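Local structure of conserved protein MTH689 (Methanothermobacter thermautotrophicus, 2WNY) at residues Y13-Y18 against D114-K119. The protein is of unknown function but belongs to an RNA-binding protein family and is encoded in the archaeal exosome superoperon, so it probably binds RNA. The protein carries 1 engineered substitution. Numbering follows the deposited sequence.
Sequences YCLMVY and DAIHLK. Engineered in segment 13-18: Cys14 (natural residue Arg).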
# COMPACT_ATOMS: atom_id res chain seq x y z
N TYR A 13 2.30 3.05 4.98
CA TYR A 13 2.77 1.72 4.58
C TYR A 13 3.52 1.06 5.71
O TYR A 13 4.11 1.73 6.59
CB TYR A 13 3.61 1.77 3.28
CG TYR A 13 4.90 2.54 3.43
CD1 TYR A 13 6.04 1.93 3.96
CD2 TYR A 13 4.98 3.87 3.04
CE1 TYR A 13 7.22 2.63 4.12
CE2 TYR A 13 6.15 4.57 3.19
CZ TYR A 13 7.27 3.94 3.72
OH TYR A 13 8.43 4.64 3.87
N CYS A 14 3.45 -0.27 5.71
CA CYS A 14 4.09 -1.09 6.69
C CYS A 14 4.61 -2.36 6.01
O CYS A 14 3.89 -2.96 5.22
CB CYS A 14 3.03 -1.44 7.76
SG CYS A 14 3.69 -2.29 9.10
N LEU A 15 5.83 -2.78 6.32
CA LEU A 15 6.30 -4.14 5.92
C LEU A 15 7.37 -4.61 6.87
O LEU A 15 7.88 -3.81 7.68
CB LEU A 15 6.71 -4.26 4.44
CG LEU A 15 7.99 -3.63 3.89
CD1 LEU A 15 8.25 -4.19 2.50
CD2 LEU A 15 7.89 -2.11 3.87
N MET A 16 7.65 -5.91 6.84
CA MET A 16 8.44 -6.52 7.88
C MET A 16 9.71 -7.10 7.31
O MET A 16 9.75 -7.52 6.15
CB MET A 16 7.63 -7.60 8.61
CG MET A 16 6.16 -7.48 8.31
SD MET A 16 5.10 -7.73 9.71
CE MET A 16 4.81 -6.02 10.12
N VAL A 17 10.74 -7.10 8.15
CA VAL A 17 12.00 -7.74 7.79
C VAL A 17 12.25 -8.82 8.83
O VAL A 17 12.51 -8.50 10.01
CB VAL A 17 13.19 -6.77 7.79
CG1 VAL A 17 14.46 -7.47 7.29
CG2 VAL A 17 12.89 -5.52 6.93
N TYR A 18 12.21 -10.07 8.39
CA TYR A 18 12.49 -11.20 9.27
C TYR A 18 14.00 -11.44 9.34
O TYR A 18 14.79 -10.84 8.59
CB TYR A 18 11.69 -12.44 8.83
CG TYR A 18 10.22 -12.28 9.17
CD1 TYR A 18 9.71 -12.76 10.37
CD2 TYR A 18 9.36 -11.60 8.31
CE1 TYR A 18 8.37 -12.58 10.71
CE2 TYR A 18 8.02 -11.41 8.64
CZ TYR A 18 7.54 -11.89 9.84
OH TYR A 18 6.23 -11.70 10.17
N ASP A 114 2.90 -12.61 4.32
CA ASP A 114 3.95 -11.60 4.34
C ASP A 114 3.71 -10.61 3.23
O ASP A 114 3.93 -10.90 2.01
CB ASP A 114 5.32 -12.25 4.22
CG ASP A 114 6.42 -11.39 4.80
OD1 ASP A 114 6.14 -10.43 5.56
OD2 ASP A 114 7.59 -11.70 4.50
N ALA A 115 3.25 -9.44 3.63
CA ALA A 115 2.85 -8.46 2.65
C ALA A 115 3.39 -7.07 2.91
O ALA A 115 3.87 -6.75 4.01
CB ALA A 115 1.31 -8.42 2.54
N ILE A 116 3.32 -6.25 1.87
CA ILE A 116 3.49 -4.83 1.98
C ILE A 116 2.09 -4.27 2.25
O ILE A 116 1.20 -4.40 1.40
CB ILE A 116 4.07 -4.24 0.68
CG1 ILE A 116 5.38 -4.98 0.33
CG2 ILE A 116 4.30 -2.72 0.84
CD1 ILE A 116 6.17 -4.36 -0.79
N HIS A 117 1.87 -3.70 3.44
CA HIS A 117 0.52 -3.26 3.79
C HIS A 117 0.42 -1.78 3.45
O HIS A 117 1.22 -0.98 3.96
CB HIS A 117 0.24 -3.43 5.29
CG HIS A 117 0.22 -4.86 5.76
ND1 HIS A 117 1.34 -5.66 5.78
CD2 HIS A 117 -0.78 -5.60 6.31
CE1 HIS A 117 1.03 -6.85 6.27
NE2 HIS A 117 -0.25 -6.84 6.60
N LEU A 118 -0.55 -1.42 2.63
CA LEU A 118 -0.84 -0.00 2.37
C LEU A 118 -2.18 0.41 2.97
O LEU A 118 -3.20 -0.30 2.82
CB LEU A 118 -0.81 0.28 0.88
CG LEU A 118 0.37 -0.31 0.10
CD1 LEU A 118 0.12 -0.18 -1.39
CD2 LEU A 118 1.67 0.36 0.48
N LYS A 119 -2.17 1.51 3.69
CA LYS A 119 -3.41 2.14 4.13
C LYS A 119 -3.51 3.43 3.31
O LYS A 119 -2.79 4.40 3.56
CB LYS A 119 -3.40 2.43 5.63
CG LYS A 119 -4.67 3.12 6.14
CD LYS A 119 -4.65 3.33 7.65
CE LYS A 119 -4.02 4.66 8.06
NZ LYS A 119 -4.75 5.85 7.51
O HOH W 1 6.00 -7.66 5.28
O HOH W 2 4.89 -11.14 7.75
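The engineered Cys14 (arginine in the natural protein) and His117 form an antiparallel hydrogen-bonded pair: His117 N reaches Cys14 O at 2.8 Å, nearly straight (167° at the hydrogen), and Cys14 N returns a bond to His117 O. The same His117 O also receives a CA-H...O contact from Tyr13 CA at 3.2 Å. Leu15, Ile116 and Leu118 bring branched aliphatic chains, suited to burial, to the face that also bears Tyr13; helix 23-30 covers Leu15 and Tyr13, and Val33 touches Ile116. Leu15 and Ile116 run alongside each other, Leu15 CD1 being 3.7 Å from Ile116 CG1, while Leu118 CD2 packs on Tyr13 CB. These two strands are central neighbours in an antiparallel sheet backed by helices, with strand 51-59 bonding to one partner and strand 92-98 to the other. Toward Asp114 the strands splay, and water takes over: one molecule accepts from Met16 N and donates to Ala115 O and Asp114 OD1. The Tyr18 hydroxyl suits its place by reaching both Tyr47 N and a second water, held by Asp114 OD1. Asp114 turns CG away from its backbone N (chi1 -156°), bringing OD1 to the Tyr18 ring edge, 3.7 Å from CE2, with the carboxylate 81° from the ring plane. Two oxygens suit Asp114: OD1 takes the waters, OD2 pairs with Lys99, whose NZ also bonds Met16 O. Replacing Asp114 by alanine would probably leave both waters without their OD1 acceptor and Lys99 without its salt-bridge mate.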